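Local coordinates for protein possible thiamine biosynthesis enzyme (Candida albicans, PDB 2X7Q) that is of unknown function but has the periplasmic binding protein fold and may bind a small solute, possibly one connected with thiamine biosynthesis, at residues F26-F31 with E242-N247; L44-V49 with K220-A225; M175-T180 with L248-E253; Q231-H236 with E257-V262. The protein carries 1 engineered substitution. One frame throughout, in Å; residues are numbered along the deposited sequence.

Contact 1: F26-F31 with E242-N247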
# COMPACT_ATOMS: atom_id res chain seq x y z
N PHE A 26 6.80 -6.14 2.01
CA PHE A 26 5.62 -6.21 2.86
C PHE A 26 4.83 -7.51 2.69
O PHE A 26 4.10 -7.92 3.58
CB PHE A 26 4.69 -5.02 2.61
CG PHE A 26 5.26 -3.71 3.08
CD1 PHE A 26 5.69 -2.75 2.18
CD2 PHE A 26 5.36 -3.43 4.44
CE1 PHE A 26 6.20 -1.55 2.61
CE2 PHE A 26 5.87 -2.23 4.88
CZ PHE A 26 6.30 -1.29 3.96
N SER A 27 4.99 -8.14 1.53
CA SER A 27 4.23 -9.35 1.22
C SER A 27 4.87 -10.59 1.85
O SER A 27 4.37 -11.71 1.67
CB SER A 27 4.12 -9.54 -0.29
OG SER A 27 5.38 -9.85 -0.86
N THR A 28 5.96 -10.39 2.58
CA THR A 28 6.69 -11.50 3.20
C THR A 28 5.80 -12.44 4.01
O THR A 28 5.83 -13.65 3.80
CB THR A 28 7.86 -10.99 4.06
OG1 THR A 28 8.87 -10.42 3.21
CG2 THR A 28 8.47 -12.13 4.85
N PRO A 29 5.01 -11.90 4.95
CA PRO A 29 4.14 -12.74 5.78
C PRO A 29 3.21 -13.61 4.94
O PRO A 29 2.93 -14.75 5.31
CB PRO A 29 3.33 -11.73 6.58
CG PRO A 29 4.20 -10.53 6.66
CD PRO A 29 4.91 -10.48 5.34
N LEU A 30 2.73 -13.08 3.82
CA LEU A 30 1.86 -13.84 2.93
C LEU A 30 2.57 -15.08 2.40
O LEU A 30 1.98 -16.15 2.31
CB LEU A 30 1.39 -12.97 1.76
CG LEU A 30 0.55 -11.74 2.10
CD1 LEU A 30 0.21 -10.96 0.84
CD2 LEU A 30 -0.71 -12.15 2.83
N PHE A 31 3.84 -14.92 2.06
CA PHE A 31 4.64 -16.02 1.52
C PHE A 31 4.82 -17.15 2.53
O PHE A 31 4.56 -18.32 2.23
CB PHE A 31 6.00 -15.52 1.05
CG PHE A 31 7.01 -16.62 0.85
CD1 PHE A 31 6.96 -17.43 -0.27
CD2 PHE A 31 8.01 -16.83 1.79
CE1 PHE A 31 7.89 -18.44 -0.44
CE2 PHE A 31 8.94 -17.83 1.62
CZ PHE A 31 8.88 -18.64 0.50
N GLU A 242 16.52 -13.41 4.23
CA GLU A 242 17.04 -14.23 3.15
C GLU A 242 16.06 -14.29 1.98
O GLU A 242 16.44 -14.13 0.83
CB GLU A 242 17.35 -15.65 3.65
CG GLU A 242 17.96 -16.56 2.59
CD GLU A 242 18.17 -17.98 3.09
OE1 GLU A 242 17.44 -18.40 4.00
OE2 GLU A 242 19.07 -18.67 2.55
N TYR A 243 14.78 -14.51 2.30
CA TYR A 243 13.74 -14.60 1.28
C TYR A 243 13.63 -13.31 0.48
O TYR A 243 13.59 -13.33 -0.75
CB TYR A 243 12.39 -14.91 1.93
CG TYR A 243 11.20 -14.67 1.02
CD1 TYR A 243 10.88 -15.56 0.01
CD2 TYR A 243 10.41 -13.53 1.17
CE1 TYR A 243 9.80 -15.34 -0.83
CE2 TYR A 243 9.32 -13.30 0.34
CZ TYR A 243 9.02 -14.21 -0.65
OH TYR A 243 7.95 -14.00 -1.48
N ILE A 244 13.57 -12.18 1.18
CA ILE A 244 13.40 -10.88 0.53
C ILE A 244 14.57 -10.54 -0.38
O ILE A 244 14.38 -10.08 -1.50
CB ILE A 244 13.24 -9.75 1.56
CG1 ILE A 244 12.00 -9.98 2.42
CG2 ILE A 244 13.18 -8.40 0.87
CD1 ILE A 244 11.80 -8.94 3.50
N SER A 245 15.78 -10.79 0.10
CA SER A 245 16.98 -10.42 -0.64
C SER A 245 17.28 -11.37 -1.80
O SER A 245 18.02 -11.02 -2.72
CB SER A 245 18.19 -10.33 0.30
OG SER A 245 18.42 -11.57 0.95
N SER A 246 16.72 -12.57 -1.75
CA SER A 246 16.99 -13.58 -2.77
C SER A 246 15.89 -13.66 -3.83
O SER A 246 16.07 -14.27 -4.88
CB SER A 246 17.21 -14.95 -2.13
OG SER A 246 16.04 -15.41 -1.48
N ASN A 247 14.74 -13.05 -3.54
CA ASN A 247 13.60 -13.09 -4.46
C ASN A 247 13.12 -11.71 -4.89
O ASN A 247 12.46 -11.58 -5.92
CB ASN A 247 12.44 -13.87 -3.83
CG ASN A 247 12.77 -15.34 -3.63
OD1 ASN A 247 12.56 -16.17 -4.52
ND2 ASN A 247 13.29 -15.67 -2.46
O HOH W 1 6.63 -11.78 -2.43
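Phe-31 and Tyr-243 lay their rings together in an offset stack, with centroids 3.9 Å apart and planes only 11° from parallel. Tyr-243 CE1 sits over the middle of the Phe-31 ring, while Phe-31 CD2 lies over the centre of the tyrosine ring. Within the stack the closest atoms are Phe-31 CE2 and Tyr-243 CD1, 3.4 Å apart. Both residues hold CG anti to the backbone N (chi1 164° and 165°), which sends each ring out from its own helix toward the other. At the edge of the Tyr-243 ring, near its plane, stands Thr-28. Its OG1 rests against Ile-244 CG1 at 3.3 Å, a van der Waals touch, while the hydroxyl's hydrogen bond is to His-25 O. The phenol end is tied back to the first segment by a water that lies 2.8 Å from Tyr-243 OH and donates to Ser-27 OG. Further out, Asn-247 ND2 bonds to Tyr-243 O at 2.9 Å, on a lone pair in the carbonyl plane, and Ser-246 OG bonds to Glu-242 O, so side chains close the last turn of helix 237-247. This last turn lies against the start of helix 28-35. Pro-29 and Leu-30 face helix 216-235 and Tyr-94 of strand 88-95, and Ile-244 rests on Ala-255 and Trp-258 of helix 252-259.

Contact 2: L44-V49 with K220-A225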
# COMPACT_ATOMS: atom_id res chain seq x y z
N LEU A 44 -8.32 -23.93 3.00
CA LEU A 44 -8.40 -22.88 1.99
C LEU A 44 -7.65 -23.26 0.72
O LEU A 44 -6.67 -24.01 0.77
CB LEU A 44 -7.84 -21.57 2.54
CG LEU A 44 -8.55 -20.92 3.74
CD1 LEU A 44 -7.72 -19.78 4.30
CD2 LEU A 44 -9.94 -20.43 3.35
N SER A 45 -8.11 -22.74 -0.41
CA SER A 45 -7.40 -22.88 -1.68
C SER A 45 -7.17 -21.50 -2.26
O SER A 45 -8.05 -20.92 -2.90
CB SER A 45 -8.20 -23.75 -2.65
OG SER A 45 -9.48 -23.19 -2.92
N ILE A 46 -5.97 -20.96 -2.04
CA ILE A 46 -5.68 -19.59 -2.41
C ILE A 46 -4.89 -19.49 -3.71
O ILE A 46 -3.82 -20.08 -3.85
CB ILE A 46 -4.90 -18.85 -1.30
CG1 ILE A 46 -5.61 -19.01 0.04
CG2 ILE A 46 -4.73 -17.38 -1.65
CD1 ILE A 46 -7.00 -18.43 0.08
N GLU A 47 -5.42 -18.73 -4.67
CA GLU A 47 -4.71 -18.44 -5.91
C GLU A 47 -4.20 -17.01 -5.88
O GLU A 47 -4.96 -16.06 -6.07
CB GLU A 47 -5.61 -18.65 -7.12
CG GLU A 47 -4.98 -18.23 -8.44
CD GLU A 47 -5.91 -18.39 -9.62
OE1 GLU A 47 -6.86 -19.19 -9.52
OE2 GLU A 47 -5.69 -17.71 -10.65
N PHE A 48 -2.90 -16.85 -5.62
CA PHE A 48 -2.30 -15.53 -5.53
C PHE A 48 -2.09 -14.89 -6.90
O PHE A 48 -1.62 -15.54 -7.83
CB PHE A 48 -0.98 -15.58 -4.77
CG PHE A 48 -1.14 -15.76 -3.28
CD1 PHE A 48 -1.10 -17.03 -2.71
CD2 PHE A 48 -1.35 -14.67 -2.46
CE1 PHE A 48 -1.26 -17.19 -1.35
CE2 PHE A 48 -1.50 -14.83 -1.09
CZ PHE A 48 -1.46 -16.09 -0.54
N VAL A 49 -2.44 -13.61 -7.01
CA VAL A 49 -2.25 -12.86 -8.24
C VAL A 49 -1.28 -11.71 -8.01
O VAL A 49 -1.59 -10.74 -7.33
CB VAL A 49 -3.59 -12.30 -8.76
CG1 VAL A 49 -3.36 -11.42 -9.99
CG2 VAL A 49 -4.55 -13.43 -9.08
N LYS A 220 -12.54 -14.93 6.29
CA LYS A 220 -12.17 -14.95 7.71
C LYS A 220 -10.98 -15.89 7.94
O LYS A 220 -10.00 -15.51 8.58
CB LYS A 220 -13.35 -15.39 8.58
CG LYS A 220 -13.01 -15.52 10.07
CD LYS A 220 -14.19 -16.07 10.86
CE LYS A 220 -13.83 -16.28 12.33
NZ LYS A 220 -12.66 -17.21 12.48
N ASN A 221 -11.09 -17.11 7.43
CA ASN A 221 -10.02 -18.09 7.55
C ASN A 221 -8.72 -17.60 6.90
O ASN A 221 -7.63 -17.87 7.40
CB ASN A 221 -10.44 -19.43 6.93
CG ASN A 221 -11.39 -20.20 7.82
OD1 ASN A 221 -10.98 -20.82 8.80
ND2 ASN A 221 -12.67 -20.16 7.49
N PHE A 222 -8.85 -16.88 5.79
CA PHE A 222 -7.69 -16.31 5.12
C PHE A 222 -6.98 -15.32 6.04
O PHE A 222 -5.76 -15.34 6.17
CB PHE A 222 -8.10 -15.61 3.82
CG PHE A 222 -7.00 -14.80 3.19
CD1 PHE A 222 -5.99 -15.42 2.46
CD2 PHE A 222 -6.97 -13.42 3.33
CE1 PHE A 222 -4.98 -14.67 1.88
CE2 PHE A 222 -5.97 -12.67 2.75
CZ PHE A 222 -4.97 -13.30 2.03
N ILE A 223 -7.76 -14.45 6.68
CA ILE A 223 -7.21 -13.47 7.61
C ILE A 223 -6.52 -14.16 8.78
O ILE A 223 -5.44 -13.75 9.21
CB ILE A 223 -8.30 -12.52 8.14
CG1 ILE A 223 -8.92 -11.72 6.99
CG2 ILE A 223 -7.73 -11.59 9.19
CD1 ILE A 223 -9.98 -10.74 7.43
N ASP A 224 -7.15 -15.22 9.29
CA ASP A 224 -6.56 -15.99 10.38
C ASP A 224 -5.24 -16.63 9.94
O ASP A 224 -4.29 -16.70 10.71
CB ASP A 224 -7.53 -17.07 10.86
CG ASP A 224 -8.73 -16.49 11.59
OD1 ASP A 224 -8.69 -15.30 11.95
OD2 ASP A 224 -9.72 -17.22 11.80
N ALA A 225 -5.19 -17.09 8.69
CA ALA A 225 -3.98 -17.68 8.15
C ALA A 225 -2.88 -16.63 8.03
O ALA A 225 -1.72 -16.90 8.29
CB ALA A 225 -4.26 -18.31 6.79
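Leu-44 and Phe-222 bring their CA atoms to 7.3 Å where the chain leading into edge strand 46-50 passes beside helix 216-235. Leucine carries most of the approach: its CD1 presses on the helix backbone, 3.5 Å from Phe-222 N, while CD2 lies 3.8 Å from Asn-221 CB. Only the aliphatic CB of Asn-221 takes part, since the amide turns back along its own helix and gives its ND2 hydrogen to Asp-217 O. Two residues on, Ile-46 points the same way as Leu-44, and its CD1 comes obliquely to Phe-222 CD1 at 4.0 Å; the two side chains cross at about a right angle. In the periplasmic binding protein fold, helices pack on a central sheet of each lobe, and here helix 216-235 packs at the edge of one such sheet, where Phe-222 also touches Val-19 of the neighbouring strand 17-21. The phenylalanine ring is carried there with CG anti to the backbone N (chi1 170°). Ile-46 CG2 meanwhile lies over the rim of one face of Phe-48, whose ring also meets Tyr-39.

Contact 3: M175-T180 with L248-E253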
# COMPACT_ATOMS: atom_id res chain seq x y z
N MSE A 175 8.10 10.35 -5.99
CA MSE A 175 8.08 9.76 -4.65
C MSE A 175 7.89 8.25 -4.72
O MSE A 175 7.03 7.75 -5.44
CB MSE A 175 6.98 10.41 -3.80
CG MSE A 175 7.11 11.91 -3.67
SE MSE A 175 5.70 12.71 -2.60
CE MSE A 175 5.95 11.70 -0.97
N TRP A 176 8.71 7.53 -3.96
CA TRP A 176 8.66 6.07 -3.96
C TRP A 176 9.11 5.53 -2.61
O TRP A 176 9.82 6.21 -1.87
CB TRP A 176 9.56 5.52 -5.07
CG TRP A 176 9.08 4.24 -5.68
CD1 TRP A 176 9.59 3.00 -5.48
CD2 TRP A 176 7.97 4.09 -6.58
NE1 TRP A 176 8.88 2.07 -6.21
CE2 TRP A 176 7.88 2.72 -6.89
CE3 TRP A 176 7.06 4.98 -7.16
CZ2 TRP A 176 6.90 2.21 -7.75
CZ3 TRP A 176 6.09 4.47 -8.01
CH2 TRP A 176 6.02 3.10 -8.30
N GLU A 177 8.67 4.32 -2.28
CA GLU A 177 9.03 3.71 -1.00
C GLU A 177 10.54 3.75 -0.80
O GLU A 177 11.30 3.42 -1.71
CB GLU A 177 8.50 2.28 -0.92
CG GLU A 177 8.55 1.67 0.47
CD GLU A 177 9.94 1.20 0.85
OE1 GLU A 177 10.52 0.40 0.09
OE2 GLU A 177 10.44 1.62 1.91
N TYR A 178 10.97 4.15 0.39
CA TYR A 178 12.38 4.38 0.68
C TYR A 178 13.28 3.18 0.37
O TYR A 178 14.16 3.27 -0.48
CB TYR A 178 12.58 4.81 2.13
CG TYR A 178 14.03 4.89 2.55
CD1 TYR A 178 14.86 5.91 2.07
CD2 TYR A 178 14.58 3.96 3.42
CE1 TYR A 178 16.18 5.98 2.44
CE2 TYR A 178 15.91 4.03 3.79
CZ TYR A 178 16.71 5.04 3.30
OH TYR A 178 18.03 5.12 3.67
N PHE A 179 13.07 2.08 1.08
CA PHE A 179 13.94 0.91 0.95
C PHE A 179 13.96 0.34 -0.46
O PHE A 179 14.89 -0.36 -0.84
CB PHE A 179 13.57 -0.16 1.97
CG PHE A 179 13.89 0.21 3.39
CD1 PHE A 179 15.17 0.07 3.89
CD2 PHE A 179 12.90 0.72 4.22
CE1 PHE A 179 15.46 0.42 5.19
CE2 PHE A 179 13.18 1.07 5.52
CZ PHE A 179 14.47 0.92 6.01
N THR A 180 12.92 0.64 -1.24
CA THR A 180 12.86 0.21 -2.62
C THR A 180 13.72 1.12 -3.49
O THR A 180 14.23 0.71 -4.53
CB THR A 180 11.41 0.21 -3.15
OG1 THR A 180 10.60 -0.65 -2.34
CG2 THR A 180 11.36 -0.26 -4.59
N LEU A 248 13.46 -10.69 -4.11
CA LEU A 248 13.04 -9.33 -4.41
C LEU A 248 14.24 -8.40 -4.57
O LEU A 248 15.36 -8.75 -4.18
CB LEU A 248 12.09 -8.81 -3.33
CG LEU A 248 10.88 -9.70 -3.05
CD1 LEU A 248 10.07 -9.16 -1.87
CD2 LEU A 248 10.01 -9.84 -4.29
N ASP A 249 14.01 -7.22 -5.15
CA ASP A 249 15.09 -6.28 -5.41
C ASP A 249 15.51 -5.52 -4.16
O ASP A 249 15.38 -4.30 -4.08
CB ASP A 249 14.68 -5.29 -6.50
CG ASP A 249 15.86 -4.48 -7.02
OD1 ASP A 249 16.91 -5.08 -7.31
OD2 ASP A 249 15.74 -3.24 -7.13
N TYR A 250 16.01 -6.26 -3.17
CA TYR A 250 16.53 -5.66 -1.96
C TYR A 250 17.79 -6.41 -1.53
O TYR A 250 17.82 -7.64 -1.56
CB TYR A 250 15.50 -5.73 -0.83
CG TYR A 250 14.15 -5.15 -1.18
CD1 TYR A 250 13.85 -3.82 -0.95
CD2 TYR A 250 13.16 -5.95 -1.74
CE1 TYR A 250 12.61 -3.29 -1.26
CE2 TYR A 250 11.91 -5.44 -2.06
CZ TYR A 250 11.65 -4.11 -1.82
OH TYR A 250 10.41 -3.59 -2.13
N SER A 251 18.81 -5.67 -1.13
CA SER A 251 20.01 -6.30 -0.59
C SER A 251 19.71 -6.86 0.79
O SER A 251 18.74 -6.45 1.43
CB SER A 251 21.17 -5.31 -0.52
OG SER A 251 20.90 -4.28 0.41
N ALA A 252 20.53 -7.79 1.25
CA ALA A 252 20.34 -8.39 2.56
C ALA A 252 20.44 -7.34 3.66
O ALA A 252 19.70 -7.38 4.64
CB ALA A 252 21.36 -9.50 2.79
N GLU A 253 21.36 -6.39 3.48
CA GLU A 253 21.53 -5.31 4.45
C GLU A 253 20.32 -4.38 4.48
O GLU A 253 19.82 -4.04 5.55
CB GLU A 253 22.81 -4.52 4.18
CG GLU A 253 24.09 -5.26 4.50
CD GLU A 253 24.74 -5.87 3.27
OE1 GLU A 253 24.45 -5.41 2.15
OE2 GLU A 253 25.54 -6.82 3.43
O HOH W 2 14.26 -1.89 -5.26
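The Tyr-250 ring meets the 175-180 segment with its edge: Thr-180 OG1, Phe-179 O and Glu-177 OE1 all lie near the ring plane around its rim. Tyr-250 CD1 comes to 3.6 Å from Phe-179 O, and the ring also meets that of His-25 at an inclination of about 40°. Phe-179 directs its own ring elsewhere, with Tyr-178 CD2 over the centre of one face and Trp-258 meeting it edge-to-face. At the phenol end, Tyr-250 OH donates to Thr-180 OG1 at 3.0 Å. Thr-180 OG1 in turn donates to Glu-177 OE1, 2.6 Å away, on the anti lone pair of the carboxylate oxygen. Thr-180 can serve both because its OG1 stands beside its own backbone N (chi1 -59°), facing back toward the helix start. Glu-177 is the N-cap of helix 178-186: Phe-179 N bonds to Glu-177 OE2 from above the carboxylate plane at 2.8 Å, and Thr-180 N adds a weak bond to OE1. The helix N-terminus, whose N-H groups point at the carboxylate, may favour its charged form. A water lies 2.7 Å from both Thr-180 O and Asp-249 OD2 and bridges them, and Asp-249 OD1 forms a salt bridge with Lys-183, a second tie to the same helix. Glu-177 OE2 also bonds to a glycerol, probably from the crystallisation liquor. The contact thus joins the loop between helices 237-247 and 252-259 of one lobe to the strand-helix junction of the other, consistent with the cleft between lobes in which periplasmic binding proteins hold their ligands.

Contact 4: Q231-H236 with E257-V262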
# COMPACT_ATOMS: atom_id res chain seq x y z
N GLN A 231 2.92 -13.97 12.53
CA GLN A 231 3.61 -14.45 13.72
C GLN A 231 4.88 -15.20 13.34
O GLN A 231 5.92 -15.02 13.97
CB GLN A 231 2.69 -15.35 14.55
CG GLN A 231 3.33 -15.89 15.82
CD GLN A 231 2.40 -16.77 16.63
OE1 GLN A 231 1.26 -17.01 16.24
NE2 GLN A 231 2.89 -17.27 17.76
N TYR A 232 4.80 -16.04 12.32
CA TYR A 232 5.97 -16.77 11.84
C TYR A 232 7.06 -15.80 11.43
O TYR A 232 8.21 -15.94 11.82
CB TYR A 232 5.60 -17.69 10.68
CG TYR A 232 6.73 -18.60 10.25
CD1 TYR A 232 7.69 -18.18 9.34
CD2 TYR A 232 6.84 -19.89 10.76
CE1 TYR A 232 8.73 -19.01 8.95
CE2 TYR A 232 7.87 -20.73 10.38
CZ TYR A 232 8.81 -20.29 9.48
OH TYR A 232 9.84 -21.12 9.10
N TYR A 233 6.69 -14.81 10.62
CA TYR A 233 7.62 -13.78 10.20
C TYR A 233 8.31 -13.14 11.40
O TYR A 233 9.53 -13.01 11.44
CB TYR A 233 6.90 -12.71 9.38
CG TYR A 233 7.69 -11.42 9.22
CD1 TYR A 233 8.60 -11.27 8.19
CD2 TYR A 233 7.52 -10.37 10.10
CE1 TYR A 233 9.33 -10.11 8.04
CE2 TYR A 233 8.24 -9.20 9.97
CZ TYR A 233 9.14 -9.07 8.94
OH TYR A 233 9.86 -7.91 8.80
N ASN A 234 7.51 -12.74 12.38
CA ASN A 234 8.02 -12.11 13.59
C ASN A 234 9.03 -12.99 14.33
O ASN A 234 9.96 -12.48 14.96
CB ASN A 234 6.88 -11.74 14.54
CG ASN A 234 6.13 -10.49 14.09
OD1 ASN A 234 6.60 -9.76 13.22
ND2 ASN A 234 4.98 -10.25 14.70
N GLU A 235 8.86 -14.30 14.24
CA GLU A 235 9.71 -15.24 14.96
C GLU A 235 10.85 -15.77 14.08
O GLU A 235 11.71 -16.51 14.55
CB GLU A 235 8.88 -16.41 15.50
CG GLU A 235 7.76 -15.99 16.44
CD GLU A 235 6.90 -17.16 16.88
OE1 GLU A 235 7.09 -18.27 16.35
OE2 GLU A 235 6.02 -16.96 17.74
N HIS A 236 10.85 -15.37 12.81
CA HIS A 236 11.85 -15.85 11.87
C HIS A 236 12.30 -14.74 10.91
O HIS A 236 12.28 -14.92 9.70
CB HIS A 236 11.31 -17.03 11.07
CG HIS A 236 10.78 -18.14 11.93
ND1 HIS A 236 11.56 -19.19 12.37
CD2 HIS A 236 9.54 -18.37 12.43
CE1 HIS A 236 10.82 -20.01 13.10
NE2 HIS A 236 9.60 -19.54 13.15
N GLU A 257 17.54 -3.67 7.49
CA GLU A 257 17.18 -2.36 8.00
C GLU A 257 15.67 -2.17 8.00
O GLU A 257 15.11 -1.60 8.94
CB GLU A 257 17.85 -1.25 7.17
CG GLU A 257 17.59 0.15 7.69
CD GLU A 257 18.24 1.22 6.82
OE1 GLU A 257 19.06 0.86 5.95
OE2 GLU A 257 17.92 2.41 7.01
N TRP A 258 15.01 -2.67 6.96
CA TRP A 258 13.56 -2.55 6.83
C TRP A 258 12.81 -3.30 7.93
O TRP A 258 11.81 -2.82 8.45
CB TRP A 258 13.11 -3.02 5.45
CG TRP A 258 11.63 -3.20 5.33
CD1 TRP A 258 10.70 -2.23 5.12
CD2 TRP A 258 10.90 -4.43 5.43
NE1 TRP A 258 9.44 -2.78 5.07
CE2 TRP A 258 9.54 -4.13 5.26
CE3 TRP A 258 11.28 -5.76 5.65
CZ2 TRP A 258 8.55 -5.11 5.30
CZ3 TRP A 258 10.29 -6.73 5.69
CH2 TRP A 258 8.94 -6.40 5.51
N THR A 259 13.30 -4.49 8.28
CA THR A 259 12.64 -5.32 9.28
C THR A 259 12.56 -4.62 10.64
O THR A 259 11.74 -4.99 11.48
CB THR A 259 13.35 -6.68 9.47
OG1 THR A 259 14.65 -6.47 10.04
CG2 THR A 259 13.49 -7.40 8.14
N LYS A 260 13.42 -3.63 10.84
CA LYS A 260 13.47 -2.92 12.12
C LYS A 260 12.60 -1.66 12.12
O LYS A 260 12.63 -0.87 13.06
CB LYS A 260 14.92 -2.55 12.47
CG LYS A 260 15.82 -3.75 12.74
CD LYS A 260 17.10 -3.34 13.47
CE LYS A 260 18.04 -2.53 12.59
NZ LYS A 260 18.69 -3.36 11.54
N THR A 261 11.81 -1.49 11.06
CA THR A 261 10.91 -0.35 10.96
C THR A 261 9.46 -0.79 10.77
O THR A 261 8.53 -0.04 11.07
CB THR A 261 11.30 0.57 9.77
OG1 THR A 261 11.08 -0.12 8.54
CG2 THR A 261 12.75 0.99 9.87
N VAL A 262 9.28 -2.01 10.28
CA VAL A 262 7.94 -2.51 9.98
C VAL A 262 7.30 -3.25 11.14
O VAL A 262 7.97 -3.97 11.88
CB VAL A 262 7.96 -3.44 8.74
CG1 VAL A 262 8.87 -4.63 8.98
CG2 VAL A 262 6.55 -3.90 8.39
O HOH W 3 9.93 -6.98 11.48
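Tyr-233 pushes its hydroxyl end into a corner formed by Trp-258, Thr-259 and Val-262. Its CG is anti to the backbone N (chi1 164°), which extends the ring straight out from the end of helix 216-235, and OH does nearly all the touching. Tyr-233 OH lies 3.4 Å from Trp-258 CZ3, on the six-membered part of the indole, and just as near to Val-262 CG1. Thr-259 CG2, a methyl, closes the third side, 3.7 Å from Tyr-233 OH. The valine adopts the less usual rotamer with CG1 wedged between its backbone N and carbonyl carbon (chi1 60°), and this places CG1 both against the tyrosine and over the rim of one indole face. Thr-259 presents its methyl because its OG1 is engaged by Lys-256 O within the helix. The turn after Trp-258 is fixed by a threefold grip on Trp-258 O, which accepts from Thr-261 N, Val-262 N and Thr-261 OG1, the last at 2.8 Å; it holds Val-262 beside the indole. Around the group, His-25 stacks on Trp-258 and Phe-264 meets Tyr-233 edge-to-face, while Thr-261 OG1 also bonds to a bound glycerol. With carbon on several sides, the phenol oxygen finds a polar partner in a water 2.8 Å from Tyr-233 OH, and this water donates to Thr-259 O at 2.7 Å. The helix ends are therefore joined by close packing of the phenol end on carbon and by a water bridge that gives both Tyr-233 OH and Thr-259 O a hydrogen-bonding partner.

Overall arrangement
Contacts 1, 3 and 4 touch one another pairwise, and contacts 3 and 4 share helix 252-259. Contacts 1 and 4 have centres about 11 Å apart and meet where Thr-28 CG2 lies 3.4 Å from Tyr-233 CD1; contacts 1 and 3, about 12 Å apart, share the packing of Ile-244 on Tyr-250. Between contacts 3 and 4, centres about 15 Å apart, Phe-179 packs on Glu-257. Glycerol, probably from the crystallisation liquor, bonds to both Glu-177 and Thr-261, consistent with their lying near the cleft where relatives hold their ligands. Contact 2 touches none of the others: its centre is about 17 Å from that of contact 1, nearest atoms about 4 Å apart, though it shares helix 216-235 with contact 4.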